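Local coordinates for protein hydroxyethylthiazole kinase (Pyrococcus horikoshii, PDB 3HPD) that probably phosphorylates the hydroxyl group of 4-methyl-5-beta-hydroxyethylthiazole with ATP, a magnesium-dependent step of thiamine biosynthesis, at residues Ala7-Val18 against Thr201-Glu209. Sequence-based numbering, arbitrary orientation.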
ATOM      1  N   ALA A   7     -27.890  -9.504  -6.086  1.00 18.01           N
ATOM      2  CA  ALA A   7     -26.948  -9.317  -4.984  1.00 17.64           C
ATOM      3  C   ALA A   7     -26.142  -8.032  -5.195  1.00 18.16           C
ATOM      4  O   ALA A   7     -25.935  -7.250  -4.258  1.00 16.27           O
ATOM      5  CB  ALA A   7     -26.008 -10.516  -4.882  1.00 18.23           C
ATOM      6  N   LEU A   8     -25.686  -7.821  -6.426  1.00 16.14           N
ATOM      7  CA  LEU A   8     -24.906  -6.632  -6.755  1.00 16.03           C
ATOM      8  C   LEU A   8     -25.734  -5.389  -6.476  1.00 17.75           C
ATOM      9  O   LEU A   8     -25.244  -4.421  -5.898  1.00 16.17           O
ATOM     10  CB  LEU A   8     -24.492  -6.649  -8.228  1.00 16.78           C
ATOM     11  CG  LEU A   8     -23.653  -5.455  -8.698  1.00 17.40           C
ATOM     12  CD1 LEU A   8     -22.354  -5.400  -7.907  1.00 15.20           C
ATOM     13  CD2 LEU A   8     -23.363  -5.580 -10.184  1.00 17.08           C
ATOM     14  N   LYS A   9     -26.995  -5.422  -6.895  1.00 17.16           N
ATOM     15  CA  LYS A   9     -27.888  -4.297  -6.678  1.00 18.46           C
ATOM     16  C   LYS A   9     -28.042  -4.030  -5.185  1.00 17.16           C
ATOM     17  O   LYS A   9     -28.030  -2.874  -4.754  1.00 16.53           O
ATOM     18  CB  LYS A   9     -29.252  -4.572  -7.317  1.00 21.65           C
ATOM     19  CG  LYS A   9     -29.220  -4.566  -8.839  1.00 26.93           C
ATOM     20  CD  LYS A   9     -30.588  -4.871  -9.434  1.00 31.79           C
ATOM     21  CE  LYS A   9     -30.547  -4.830 -10.957  1.00 32.50           C
ATOM     22  NZ  LYS A   9     -31.870  -5.178 -11.551  1.00 36.60           N
ATOM     23  N   ARG A  10     -28.173  -5.096  -4.396  1.00 17.01           N
ATOM     24  CA  ARG A  10     -28.319  -4.955  -2.948  1.00 18.90           C
ATOM     25  C   ARG A  10     -27.077  -4.342  -2.306  1.00 18.31           C
ATOM     26  O   ARG A  10     -27.182  -3.519  -1.394  1.00 16.87           O
ATOM     27  CB  ARG A  10     -28.613  -6.308  -2.294  1.00 21.63           C
ATOM     28  CG  ARG A  10     -30.022  -6.817  -2.539  1.00 26.98           C
ATOM     29  CD  ARG A  10     -30.437  -7.840  -1.485  1.00 31.18           C
ATOM     30  NE  ARG A  10     -29.608  -9.039  -1.520  1.00 36.95           N
ATOM     31  CZ  ARG A  10     -29.551  -9.875  -2.552  1.00 39.41           C
ATOM     32  NH1 ARG A  10     -30.276  -9.643  -3.639  1.00 41.23           N
ATOM     33  NH2 ARG A  10     -28.767 -10.944  -2.500  1.00 40.04           N
ATOM     34  N   VAL A  11     -25.902  -4.749  -2.775  1.00 16.18           N
ATOM     35  CA  VAL A  11     -24.660  -4.207  -2.235  1.00 15.34           C
ATOM     36  C   VAL A  11     -24.613  -2.703  -2.476  1.00 15.71           C
ATOM     37  O   VAL A  11     -24.295  -1.927  -1.578  1.00 16.51           O
ATOM     38  CB  VAL A  11     -23.420  -4.850  -2.903  1.00 14.87           C
ATOM     39  CG1 VAL A  11     -22.162  -4.053  -2.555  1.00 15.65           C
ATOM     40  CG2 VAL A  11     -23.268  -6.283  -2.439  1.00 13.05           C
ATOM     41  N   ARG A  12     -24.948  -2.294  -3.692  1.00 15.81           N
ATOM     42  CA  ARG A  12     -24.912  -0.886  -4.039  1.00 16.62           C
ATOM     43  C   ARG A  12     -26.000  -0.042  -3.384  1.00 17.71           C
ATOM     44  O   ARG A  12     -25.792   1.142  -3.115  1.00 17.23           O
ATOM     45  CB  ARG A  12     -24.942  -0.747  -5.559  1.00 17.01           C
ATOM     46  CG  ARG A  12     -23.678  -1.315  -6.176  1.00 16.87           C
ATOM     47  CD  ARG A  12     -23.703  -1.313  -7.678  1.00 18.83           C
ATOM     48  NE  ARG A  12     -22.392  -1.665  -8.218  1.00 17.82           N
ATOM     49  CZ  ARG A  12     -22.161  -1.906  -9.503  1.00 16.71           C
ATOM     50  NH1 ARG A  12     -23.159  -1.838 -10.375  1.00 15.05           N
ATOM     51  NH2 ARG A  12     -20.937  -2.205  -9.916  1.00 14.85           N
ATOM     52  N   GLU A  13     -27.150  -0.649  -3.116  1.00 18.97           N
ATOM     53  CA  GLU A  13     -28.242   0.077  -2.472  1.00 20.91           C
ATOM     54  C   GLU A  13     -27.975   0.225  -0.976  1.00 20.00           C
ATOM     55  O   GLU A  13     -28.194   1.290  -0.402  1.00 20.75           O
ATOM     56  CB  GLU A  13     -29.571  -0.660  -2.667  1.00 22.69           C
ATOM     57  CG  GLU A  13     -29.966  -0.879  -4.112  1.00 28.71           C
ATOM     58  CD  GLU A  13     -31.284  -1.617  -4.246  1.00 32.47           C
ATOM     59  OE1 GLU A  13     -31.494  -2.600  -3.504  1.00 34.43           O
ATOM     60  OE2 GLU A  13     -32.106  -1.223  -5.100  1.00 35.54           O
ATOM     61  N   ARG A  14     -27.490  -0.846  -0.354  1.00 19.20           N
ATOM     62  CA  ARG A  14     -27.221  -0.847   1.079  1.00 18.96           C
ATOM     63  C   ARG A  14     -25.860  -0.298   1.506  1.00 18.48           C
ATOM     64  O   ARG A  14     -25.696   0.113   2.656  1.00 16.70           O
ATOM     65  CB  ARG A  14     -27.387  -2.262   1.640  1.00 22.02           C
ATOM     66  CG  ARG A  14     -28.795  -2.834   1.511  1.00 26.73           C
ATOM     67  CD  ARG A  14     -28.925  -4.120   2.318  1.00 31.17           C
ATOM     68  NE  ARG A  14     -30.250  -4.727   2.216  1.00 35.15           N
ATOM     69  CZ  ARG A  14     -30.758  -5.223   1.093  1.00 37.07           C
ATOM     70  NH1 ARG A  14     -30.050  -5.179  -0.025  1.00 38.66           N
ATOM     71  NH2 ARG A  14     -31.969  -5.767   1.089  1.00 37.51           N
ATOM     72  N   ARG A  15     -24.890  -0.296   0.593  1.00 16.79           N
ATOM     73  CA  ARG A  15     -23.548   0.208   0.894  1.00 17.75           C
ATOM     74  C   ARG A  15     -23.049  -0.337   2.239  1.00 14.61           C
ATOM     75  O   ARG A  15     -22.782   0.423   3.167  1.00 14.03           O
ATOM     76  CB  ARG A  15     -23.563   1.741   0.942  1.00 20.33           C
ATOM     77  CG  ARG A  15     -24.093   2.435  -0.319  1.00 26.94           C
ATOM     78  CD  ARG A  15     -22.971   2.877  -1.250  1.00 32.81           C
ATOM     79  NE  ARG A  15     -22.809   2.005  -2.408  1.00 35.39           N
ATOM     80  CZ  ARG A  15     -23.312   2.252  -3.610  1.00 35.58           C
ATOM     81  NH1 ARG A  15     -24.018   3.356  -3.827  1.00 40.77           N
ATOM     82  NH2 ARG A  15     -23.108   1.394  -4.597  1.00 39.73           N
ATOM     83  N   PRO A  16     -22.901  -1.665   2.357  1.00 14.01           N
ATOM     84  CA  PRO A  16     -22.436  -2.261   3.613  1.00 12.00           C
ATOM     85  C   PRO A  16     -21.022  -1.846   4.031  1.00 13.91           C
ATOM     86  O   PRO A  16     -20.167  -1.568   3.187  1.00 13.32           O
ATOM     87  CB  PRO A  16     -22.534  -3.758   3.333  1.00 14.20           C
ATOM     88  CG  PRO A  16     -22.205  -3.832   1.870  1.00 11.90           C
ATOM     89  CD  PRO A  16     -23.005  -2.684   1.296  1.00 13.10           C
ATOM     90  N   LEU A  17     -20.794  -1.799   5.342  1.00 11.64           N
ATOM     91  CA  LEU A  17     -19.483  -1.457   5.888  1.00 11.42           C
ATOM     92  C   LEU A  17     -18.778  -2.789   6.127  1.00 12.08           C
ATOM     93  O   LEU A  17     -19.264  -3.622   6.890  1.00 12.91           O
ATOM     94  CB  LEU A  17     -19.627  -0.692   7.211  1.00 13.46           C
ATOM     95  CG  LEU A  17     -18.329  -0.365   7.965  1.00 12.41           C
ATOM     96  CD1 LEU A  17     -17.403   0.457   7.076  1.00 13.39           C
ATOM     97  CD2 LEU A  17     -18.648   0.398   9.241  1.00 16.03           C
ATOM     98  N   VAL A  18     -17.642  -2.991   5.470  1.00 10.44           N
ATOM     99  CA  VAL A  18     -16.910  -4.242   5.607  1.00 10.37           C
ATOM    100  C   VAL A  18     -15.614  -4.029   6.370  1.00 11.84           C
ATOM    101  O   VAL A  18     -14.701  -3.352   5.896  1.00 10.57           O
ATOM    102  CB  VAL A  18     -16.603  -4.851   4.215  1.00 11.82           C
ATOM    103  CG1 VAL A  18     -15.889  -6.189   4.371  1.00 11.59           C
ATOM    104  CG2 VAL A  18     -17.899  -5.024   3.433  1.00 11.53           C
ATOM    105  N   THR A 201     -16.311 -10.394  -1.233  1.00 10.85           N
ATOM    106  CA  THR A 201     -17.227 -11.387  -0.688  1.00 11.47           C
ATOM    107  C   THR A 201     -17.796 -10.850   0.623  1.00 11.83           C
ATOM    108  O   THR A 201     -18.953 -11.103   0.961  1.00 12.85           O
ATOM    109  CB  THR A 201     -16.507 -12.725  -0.432  1.00 12.40           C
ATOM    110  OG1 THR A 201     -16.083 -13.281  -1.682  1.00 12.92           O
ATOM    111  CG2 THR A 201     -17.437 -13.713   0.267  1.00 11.88           C
ATOM    112  N   GLY A 202     -16.976 -10.105   1.357  1.00 10.83           N
ATOM    113  CA  GLY A 202     -17.434  -9.527   2.608  1.00 10.75           C
ATOM    114  C   GLY A 202     -18.621  -8.610   2.374  1.00 11.32           C
ATOM    115  O   GLY A 202     -19.556  -8.568   3.180  1.00 12.24           O
ATOM    116  N   ALA A 203     -18.590  -7.868   1.270  1.00 11.07           N
ATOM    117  CA  ALA A 203     -19.686  -6.965   0.938  1.00 10.07           C
ATOM    118  C   ALA A 203     -20.934  -7.757   0.543  1.00 11.25           C
ATOM    119  O   ALA A 203     -22.040  -7.448   0.983  1.00 10.51           O
ATOM    120  CB  ALA A 203     -19.277  -6.030  -0.200  1.00 11.41           C
ATOM    121  N   PHE A 204     -20.754  -8.785  -0.281  1.00 10.85           N
ATOM    122  CA  PHE A 204     -21.880  -9.600  -0.720  1.00 10.22           C
ATOM    123  C   PHE A 204     -22.519 -10.397   0.411  1.00 11.91           C
ATOM    124  O   PHE A 204     -23.741 -10.518   0.473  1.00 12.11           O
ATOM    125  CB  PHE A 204     -21.440 -10.560  -1.828  1.00 11.37           C
ATOM    126  CG  PHE A 204     -21.323  -9.913  -3.178  1.00 11.97           C
ATOM    127  CD1 PHE A 204     -22.462  -9.645  -3.934  1.00 12.19           C
ATOM    128  CD2 PHE A 204     -20.078  -9.565  -3.693  1.00 11.10           C
ATOM    129  CE1 PHE A 204     -22.364  -9.034  -5.185  1.00 13.25           C
ATOM    130  CE2 PHE A 204     -19.965  -8.951  -4.942  1.00 12.61           C
ATOM    131  CZ  PHE A 204     -21.111  -8.688  -5.692  1.00 12.59           C
ATOM    132  N   VAL A 205     -21.702 -10.933   1.311  1.00 12.25           N
ATOM    133  CA  VAL A 205     -22.239 -11.737   2.403  1.00 14.37           C
ATOM    134  C   VAL A 205     -23.024 -10.892   3.408  1.00 15.91           C
ATOM    135  O   VAL A 205     -23.794 -11.418   4.212  1.00 14.44           O
ATOM    136  CB  VAL A 205     -21.112 -12.540   3.116  1.00 16.23           C
ATOM    137  CG1 VAL A 205     -20.375 -11.670   4.119  1.00 15.33           C
ATOM    138  CG2 VAL A 205     -21.701 -13.773   3.775  1.00 18.12           C
ATOM    139  N   ALA A 206     -22.843  -9.577   3.348  1.00 14.83           N
ATOM    140  CA  ALA A 206     -23.566  -8.681   4.239  1.00 17.69           C
ATOM    141  C   ALA A 206     -25.013  -8.528   3.760  1.00 18.01           C
ATOM    142  O   ALA A 206     -25.892  -8.150   4.535  1.00 19.24           O
ATOM    143  CB  ALA A 206     -22.883  -7.314   4.279  1.00 17.23           C
ATOM    144  N   VAL A 207     -25.263  -8.835   2.489  1.00 17.71           N
ATOM    145  CA  VAL A 207     -26.606  -8.689   1.933  1.00 19.03           C
ATOM    146  C   VAL A 207     -27.268  -9.956   1.379  1.00 19.13           C
ATOM    147  O   VAL A 207     -28.419  -9.914   0.949  1.00 18.34           O
ATOM    148  CB  VAL A 207     -26.627  -7.609   0.822  1.00 20.58           C
ATOM    149  CG1 VAL A 207     -26.187  -6.267   1.394  1.00 21.82           C
ATOM    150  CG2 VAL A 207     -25.723  -8.021  -0.330  1.00 18.64           C
ATOM    151  N   THR A 208     -26.551 -11.075   1.381  1.00 18.52           N
ATOM    152  CA  THR A 208     -27.110 -12.329   0.881  1.00 20.17           C
ATOM    153  C   THR A 208     -26.395 -13.527   1.501  1.00 19.71           C
ATOM    154  O   THR A 208     -25.281 -13.396   2.007  1.00 18.58           O
ATOM    155  CB  THR A 208     -27.030 -12.398  -0.668  1.00 23.93           C
ATOM    156  OG1 THR A 208     -27.461 -13.688  -1.118  1.00 28.62           O
ATOM    157  CG2 THR A 208     -25.621 -12.132  -1.149  1.00 25.66           C
ATOM    158  N   GLU A 209     -27.037 -14.691   1.479  1.00 19.33           N
ATOM    159  CA  GLU A 209     -26.438 -15.882   2.074  1.00 20.50           C
ATOM    160  C   GLU A 209     -25.088 -16.241   1.452  1.00 18.72           C
ATOM    161  O   GLU A 209     -24.853 -15.987   0.272  1.00 18.03           O
ATOM    162  CB  GLU A 209     -27.414 -17.058   1.997  1.00 25.08           C
ATOM    163  CG  GLU A 209     -28.581 -16.913   2.973  1.00 31.78           C
ATOM    164  CD  GLU A 209     -28.119 -16.787   4.420  1.00 36.62           C
ATOM    165  OE1 GLU A 209     -27.621 -17.788   4.982  1.00 38.55           O
ATOM    166  OE2 GLU A 209     -28.244 -15.684   4.996  1.00 39.72           O
TER
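Val-11 sets its CG2 over one face of the Phe-204 ring, 4.2 Å from the ring centroid and 26° off the normal, which qualifies as a CH-pi contact. A chi1 of 167° puts CG1 anti to the backbone N and CG2 beside that N, where CG2 also meets Val-207 CG2 at 3.7 Å. The ring is met at its edge too: Ala-7 CB lies 3.8 Å from Phe-204 CD1, near the ring plane, and Leu-8 brings its backbone N to CE1. Leu-37 of helix 27-37 also touches Leu-8, Val-11 and Phe-204. Past the helix end, Pro-16 CB touches Ala-206 CB at 3.7 Å, and Val-18 CG2 rests 3.6 Å from Ala-203 CA, while its CG1 lies so near Gly-202 that a beta carbon there would clash. Toward the polar edge, Arg-14 CD packs on Val-207 CG1. Arg-10, bent at chi3, gives its NE-H to Val-207 O at 2.9 Å; the bond is nearly straight and close to the guanidinium plane, though the donor stands above the carbonyl plane. Replacing this arginine by an alanine removes the NE donor and is likely to leave the Val-207 carbonyl without its mate. The axes of 7-14 and 201-205 lie at 90° to each other, and a short turn at Arg-15 and Pro-16 leads into strand 17-21, consistent with the ribokinase-like fold, whose helices pack on a mainly parallel sheet.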